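Local coordinates for protein SG7.AF (Anopheles freeborni, PDB 6XL7) that inhibits the alternative pathway of host complement as a mosquito salivary protein, blocking the activated C3 convertase C3bBb, at residues Ala1-Arg13 with Leu41-Leu54. Numbering follows the deposited sequence.
Sequences ARKHVQELLKTFR and LTKKVLNYWDDVKL. With SO4 (sulfate ion), chain B.
The His4 ring meets Tyr48 on one face, where Tyr48 CB sits 3.8 Å above the plane and the tyrosine ring adds an edge-to-face contact, planes at 76°; Lys3 CG lies over the opposite face. At the edge, in the ring plane, His4 NE2 donates a fairly straight bond to Val52 O (2.8 Å), though from above that carbonyl's plane. Chi1 of -55° carries the ring beside its own backbone N, and the turn about CB-CG then points His4 ND1 at Ala1 N, from which it accepts at 2.9 Å. Both ring nitrogens are therefore used, which fixes the ring's rotation. The Tyr48 ring has Val45 CA over the centre of one face, Leu41 CD1 lies at the Phe12 ring edge, and Arg13 NH1 and NH2 bind two oxygens of a sulfate, probably from the crystallisation liquor, edge-on.

Ala1 N also faces Val45 O (2.9 Å, in the carbonyl plane), Tyr48 O and, longest and farthest off-plane, Leu46 O. Four acceptors compete for at most three N-H, so a hydrogen must be shared; this probably favours the protonated amine.

Val5 CG1 meets Thr42 CG2 at 3.6 Å, while Leu8 CD2 lies against Leu41 CB and the Leu41-Thr42 backbone, Val45 CG2 looser beside it. Glu7 runs extended past Leu54; two waters link its carboxylate to Leu54 N and O.

In this mostly helical Aegyptin C-terminal-family domain, helix 2-13, held by its amino terminus, runs roughly antiparallel (147°) to residues 41-46, ending helix 23-46. Strand 115-116 touches Tyr48 and Val52, helix 89-113 meets Leu41, and Phe12 reaches Met62 of helix 56-77.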
# COMPACT_ATOMS: atom_id res chain seq x y z
N ALA A 1 -10.68 -6.18 -16.28
CA ALA A 1 -11.55 -7.34 -16.08
C ALA A 1 -11.15 -8.09 -14.81
O ALA A 1 -10.21 -7.69 -14.12
CB ALA A 1 -11.44 -8.25 -17.29
N ARG A 2 -11.89 -9.17 -14.51
CA ARG A 2 -11.62 -9.95 -13.31
C ARG A 2 -10.17 -10.43 -13.27
O ARG A 2 -9.54 -10.42 -12.21
CB ARG A 2 -12.57 -11.14 -13.24
CG ARG A 2 -12.34 -12.04 -12.01
CD ARG A 2 -13.23 -13.27 -12.03
NE ARG A 2 -13.24 -13.94 -13.33
CZ ARG A 2 -12.32 -14.81 -13.74
NH1 ARG A 2 -12.41 -15.34 -14.95
NH2 ARG A 2 -11.31 -15.14 -12.94
N LYS A 3 -9.63 -10.87 -14.42
CA LYS A 3 -8.24 -11.34 -14.42
C LYS A 3 -7.27 -10.27 -13.95
O LYS A 3 -6.26 -10.58 -13.30
CB LYS A 3 -7.84 -11.88 -15.80
CG LYS A 3 -7.75 -10.81 -16.88
CD LYS A 3 -7.35 -11.40 -18.24
CE LYS A 3 -5.86 -11.67 -18.31
NZ LYS A 3 -5.48 -12.22 -19.64
N HIS A 4 -7.55 -9.00 -14.25
CA HIS A 4 -6.68 -7.92 -13.81
C HIS A 4 -6.81 -7.67 -12.31
O HIS A 4 -5.82 -7.34 -11.65
CB HIS A 4 -6.98 -6.65 -14.59
CG HIS A 4 -6.90 -6.85 -16.06
ND1 HIS A 4 -8.01 -7.05 -16.85
CD2 HIS A 4 -5.82 -6.97 -16.88
CE1 HIS A 4 -7.62 -7.25 -18.10
NE2 HIS A 4 -6.30 -7.21 -18.14
N VAL A 5 -8.02 -7.82 -11.77
CA VAL A 5 -8.20 -7.77 -10.32
C VAL A 5 -7.35 -8.84 -9.66
O VAL A 5 -6.63 -8.57 -8.69
CB VAL A 5 -9.69 -7.89 -9.95
CG1 VAL A 5 -9.84 -7.94 -8.43
CG2 VAL A 5 -10.47 -6.71 -10.54
N GLN A 6 -7.40 -10.06 -10.20
CA GLN A 6 -6.62 -11.15 -9.60
C GLN A 6 -5.13 -10.88 -9.68
O GLN A 6 -4.40 -11.11 -8.70
CB GLN A 6 -6.97 -12.48 -10.25
CG GLN A 6 -6.31 -13.66 -9.51
CD GLN A 6 -6.57 -14.99 -10.15
OE1 GLN A 6 -5.68 -15.84 -10.23
NE2 GLN A 6 -7.80 -15.21 -10.58
N GLU A 7 -4.64 -10.39 -10.83
CA GLU A 7 -3.21 -10.11 -10.96
C GLU A 7 -2.79 -8.99 -10.01
O GLU A 7 -1.72 -9.04 -9.39
CB GLU A 7 -2.85 -9.77 -12.40
CG GLU A 7 -1.34 -9.54 -12.57
CD GLU A 7 -0.90 -9.27 -13.99
OE1 GLU A 7 -1.77 -9.15 -14.88
OE2 GLU A 7 0.33 -9.18 -14.21
N LEU A 8 -3.64 -7.98 -9.86
CA LEU A 8 -3.35 -6.91 -8.92
C LEU A 8 -3.34 -7.43 -7.49
O LEU A 8 -2.47 -7.06 -6.69
CB LEU A 8 -4.38 -5.80 -9.11
CG LEU A 8 -4.21 -4.57 -8.24
CD1 LEU A 8 -2.97 -3.79 -8.65
CD2 LEU A 8 -5.45 -3.71 -8.36
N LEU A 9 -4.29 -8.29 -7.13
CA LEU A 9 -4.32 -8.82 -5.77
C LEU A 9 -3.15 -9.77 -5.51
O LEU A 9 -2.67 -9.85 -4.37
CB LEU A 9 -5.67 -9.47 -5.47
CG LEU A 9 -6.77 -8.40 -5.44
CD1 LEU A 9 -8.14 -9.03 -5.31
CD2 LEU A 9 -6.54 -7.41 -4.29
N LYS A 10 -2.68 -10.47 -6.54
CA LYS A 10 -1.44 -11.24 -6.40
C LYS A 10 -0.30 -10.33 -5.96
O LYS A 10 0.49 -10.68 -5.08
CB LYS A 10 -1.12 -11.91 -7.73
CG LYS A 10 0.25 -12.56 -7.81
CD LYS A 10 0.43 -13.21 -9.16
CE LYS A 10 1.83 -13.76 -9.35
NZ LYS A 10 2.04 -14.20 -10.76
N THR A 11 -0.23 -9.13 -6.54
CA THR A 11 0.78 -8.16 -6.15
C THR A 11 0.55 -7.67 -4.72
O THR A 11 1.51 -7.50 -3.96
CB THR A 11 0.79 -7.02 -7.17
OG1 THR A 11 1.49 -7.46 -8.34
CG2 THR A 11 1.49 -5.79 -6.63
N PHE A 12 -0.71 -7.44 -4.32
CA PHE A 12 -0.96 -7.01 -2.95
C PHE A 12 -0.56 -8.07 -1.94
O PHE A 12 -0.12 -7.74 -0.83
CB PHE A 12 -2.42 -6.58 -2.75
CG PHE A 12 -2.69 -5.16 -3.17
CD1 PHE A 12 -2.43 -4.11 -2.30
CD2 PHE A 12 -3.19 -4.87 -4.43
CE1 PHE A 12 -2.64 -2.80 -2.69
CE2 PHE A 12 -3.42 -3.55 -4.82
CZ PHE A 12 -3.14 -2.52 -3.95
N ARG A 13 -0.70 -9.35 -2.30
CA ARG A 13 -0.25 -10.43 -1.42
C ARG A 13 1.23 -10.28 -1.09
O ARG A 13 1.67 -10.69 -0.00
CB ARG A 13 -0.54 -11.78 -2.06
CG ARG A 13 0.03 -12.97 -1.31
CD ARG A 13 -0.50 -14.29 -1.83
NE ARG A 13 -0.41 -14.44 -3.28
CZ ARG A 13 0.71 -14.76 -3.93
NH1 ARG A 13 1.84 -14.93 -3.25
NH2 ARG A 13 0.70 -14.89 -5.25
N LEU A 41 -7.40 0.91 -6.79
CA LEU A 41 -6.74 0.29 -7.93
C LEU A 41 -7.52 -0.91 -8.46
O LEU A 41 -7.55 -1.15 -9.67
CB LEU A 41 -5.29 -0.08 -7.61
CG LEU A 41 -4.34 1.09 -7.37
CD1 LEU A 41 -2.97 0.55 -6.97
CD2 LEU A 41 -4.23 1.98 -8.60
N THR A 42 -8.16 -1.68 -7.57
CA THR A 42 -9.02 -2.76 -8.03
C THR A 42 -10.15 -2.21 -8.89
O THR A 42 -10.44 -2.75 -9.96
CB THR A 42 -9.58 -3.51 -6.83
OG1 THR A 42 -8.50 -4.15 -6.13
CG2 THR A 42 -10.56 -4.57 -7.28
N LYS A 43 -10.80 -1.13 -8.43
CA LYS A 43 -11.87 -0.52 -9.20
C LYS A 43 -11.37 -0.08 -10.57
O LYS A 43 -12.09 -0.22 -11.57
CB LYS A 43 -12.42 0.70 -8.47
CG LYS A 43 -13.12 0.47 -7.16
CD LYS A 43 -13.74 1.80 -6.72
CE LYS A 43 -14.24 1.78 -5.31
NZ LYS A 43 -14.97 3.04 -4.98
N LYS A 44 -10.16 0.45 -10.64
CA LYS A 44 -9.61 0.92 -11.91
C LYS A 44 -9.43 -0.24 -12.89
O LYS A 44 -9.89 -0.17 -14.04
CB LYS A 44 -8.28 1.61 -11.64
CG LYS A 44 -7.60 2.23 -12.85
CD LYS A 44 -6.37 3.02 -12.38
CE LYS A 44 -5.57 3.62 -13.53
NZ LYS A 44 -6.27 4.74 -14.20
N VAL A 45 -8.77 -1.31 -12.46
CA VAL A 45 -8.44 -2.38 -13.39
C VAL A 45 -9.64 -3.23 -13.74
O VAL A 45 -9.63 -3.91 -14.77
CB VAL A 45 -7.27 -3.26 -12.91
CG1 VAL A 45 -6.07 -2.40 -12.54
CG2 VAL A 45 -7.69 -4.19 -11.76
N LEU A 46 -10.68 -3.22 -12.91
CA LEU A 46 -11.90 -3.93 -13.26
C LEU A 46 -12.41 -3.49 -14.63
O LEU A 46 -12.95 -4.32 -15.38
CB LEU A 46 -12.95 -3.68 -12.18
CG LEU A 46 -14.21 -4.52 -12.17
CD1 LEU A 46 -13.88 -6.00 -12.27
CD2 LEU A 46 -14.97 -4.21 -10.89
N ASN A 47 -12.22 -2.21 -14.99
CA ASN A 47 -12.73 -1.64 -16.24
C ASN A 47 -12.00 -2.13 -17.48
O ASN A 47 -12.52 -1.98 -18.59
CB ASN A 47 -12.59 -0.11 -16.24
CG ASN A 47 -13.43 0.57 -15.17
OD1 ASN A 47 -14.64 0.75 -15.34
ND2 ASN A 47 -12.79 0.98 -14.08
N TYR A 48 -10.81 -2.68 -17.33
CA TYR A 48 -9.98 -2.97 -18.49
C TYR A 48 -10.60 -4.08 -19.32
O TYR A 48 -11.19 -5.02 -18.78
CB TYR A 48 -8.61 -3.43 -18.01
CG TYR A 48 -7.78 -2.37 -17.33
CD1 TYR A 48 -8.15 -1.02 -17.37
CD2 TYR A 48 -6.62 -2.72 -16.66
CE1 TYR A 48 -7.37 -0.05 -16.74
CE2 TYR A 48 -5.84 -1.76 -16.05
CZ TYR A 48 -6.22 -0.44 -16.08
OH TYR A 48 -5.41 0.49 -15.46
N TRP A 49 -10.46 -4.00 -20.65
CA TRP A 49 -10.92 -5.09 -21.48
C TRP A 49 -10.10 -6.34 -21.23
O TRP A 49 -9.00 -6.30 -20.66
CB TRP A 49 -10.83 -4.76 -22.98
CG TRP A 49 -12.14 -4.85 -23.70
CD1 TRP A 49 -12.57 -5.83 -24.56
CD2 TRP A 49 -13.20 -3.90 -23.62
NE1 TRP A 49 -13.83 -5.54 -25.01
CE2 TRP A 49 -14.24 -4.36 -24.45
CE3 TRP A 49 -13.36 -2.70 -22.92
CZ2 TRP A 49 -15.43 -3.65 -24.59
CZ3 TRP A 49 -14.52 -2.01 -23.06
CH2 TRP A 49 -15.55 -2.48 -23.88
N ASP A 50 -10.63 -7.46 -21.71
CA ASP A 50 -10.15 -8.77 -21.32
C ASP A 50 -8.65 -8.95 -21.55
O ASP A 50 -7.99 -9.67 -20.79
CB ASP A 50 -10.94 -9.86 -22.08
CG ASP A 50 -12.47 -9.58 -22.16
OD1 ASP A 50 -12.95 -8.46 -21.85
OD2 ASP A 50 -13.21 -10.53 -22.50
N ASP A 51 -8.08 -8.31 -22.58
CA ASP A 51 -6.69 -8.59 -22.96
C ASP A 51 -5.73 -7.42 -22.71
O ASP A 51 -4.61 -7.43 -23.24
CB ASP A 51 -6.62 -9.13 -24.38
CG ASP A 51 -7.18 -10.53 -24.48
OD1 ASP A 51 -6.41 -11.49 -24.29
OD2 ASP A 51 -8.40 -10.66 -24.71
N VAL A 52 -6.12 -6.45 -21.89
CA VAL A 52 -5.15 -5.46 -21.42
C VAL A 52 -4.01 -6.17 -20.71
O VAL A 52 -4.22 -7.15 -19.97
CB VAL A 52 -5.83 -4.44 -20.50
CG1 VAL A 52 -4.80 -3.55 -19.83
CG2 VAL A 52 -6.82 -3.58 -21.27
N LYS A 53 -2.78 -5.70 -20.93
CA LYS A 53 -1.60 -6.20 -20.24
C LYS A 53 -1.17 -5.21 -19.16
O LYS A 53 -1.07 -4.01 -19.42
CB LYS A 53 -0.45 -6.43 -21.22
CG LYS A 53 0.78 -7.07 -20.58
CD LYS A 53 1.91 -7.26 -21.59
CE LYS A 53 3.16 -7.79 -20.91
NZ LYS A 53 2.89 -9.06 -20.19
N LEU A 54 -0.95 -5.71 -17.95
CA LEU A 54 -0.43 -4.89 -16.87
C LEU A 54 1.10 -4.88 -16.90
O LEU A 54 1.73 -5.87 -17.28
CB LEU A 54 -0.89 -5.42 -15.50
CG LEU A 54 -2.40 -5.52 -15.29
CD1 LEU A 54 -2.70 -5.86 -13.83
CD2 LEU A 54 -3.12 -4.24 -15.70
S SO4 B . 4.26 -15.87 -6.05
O1 SO4 B . 4.47 -17.28 -5.71
O2 SO4 B . 5.32 -15.43 -6.96
O3 SO4 B . 4.31 -15.06 -4.84
O4 SO4 B . 2.96 -15.72 -6.70
O HOH W 1 -1.26 -8.52 -17.51
O HOH W 2 1.49 -8.60 -16.45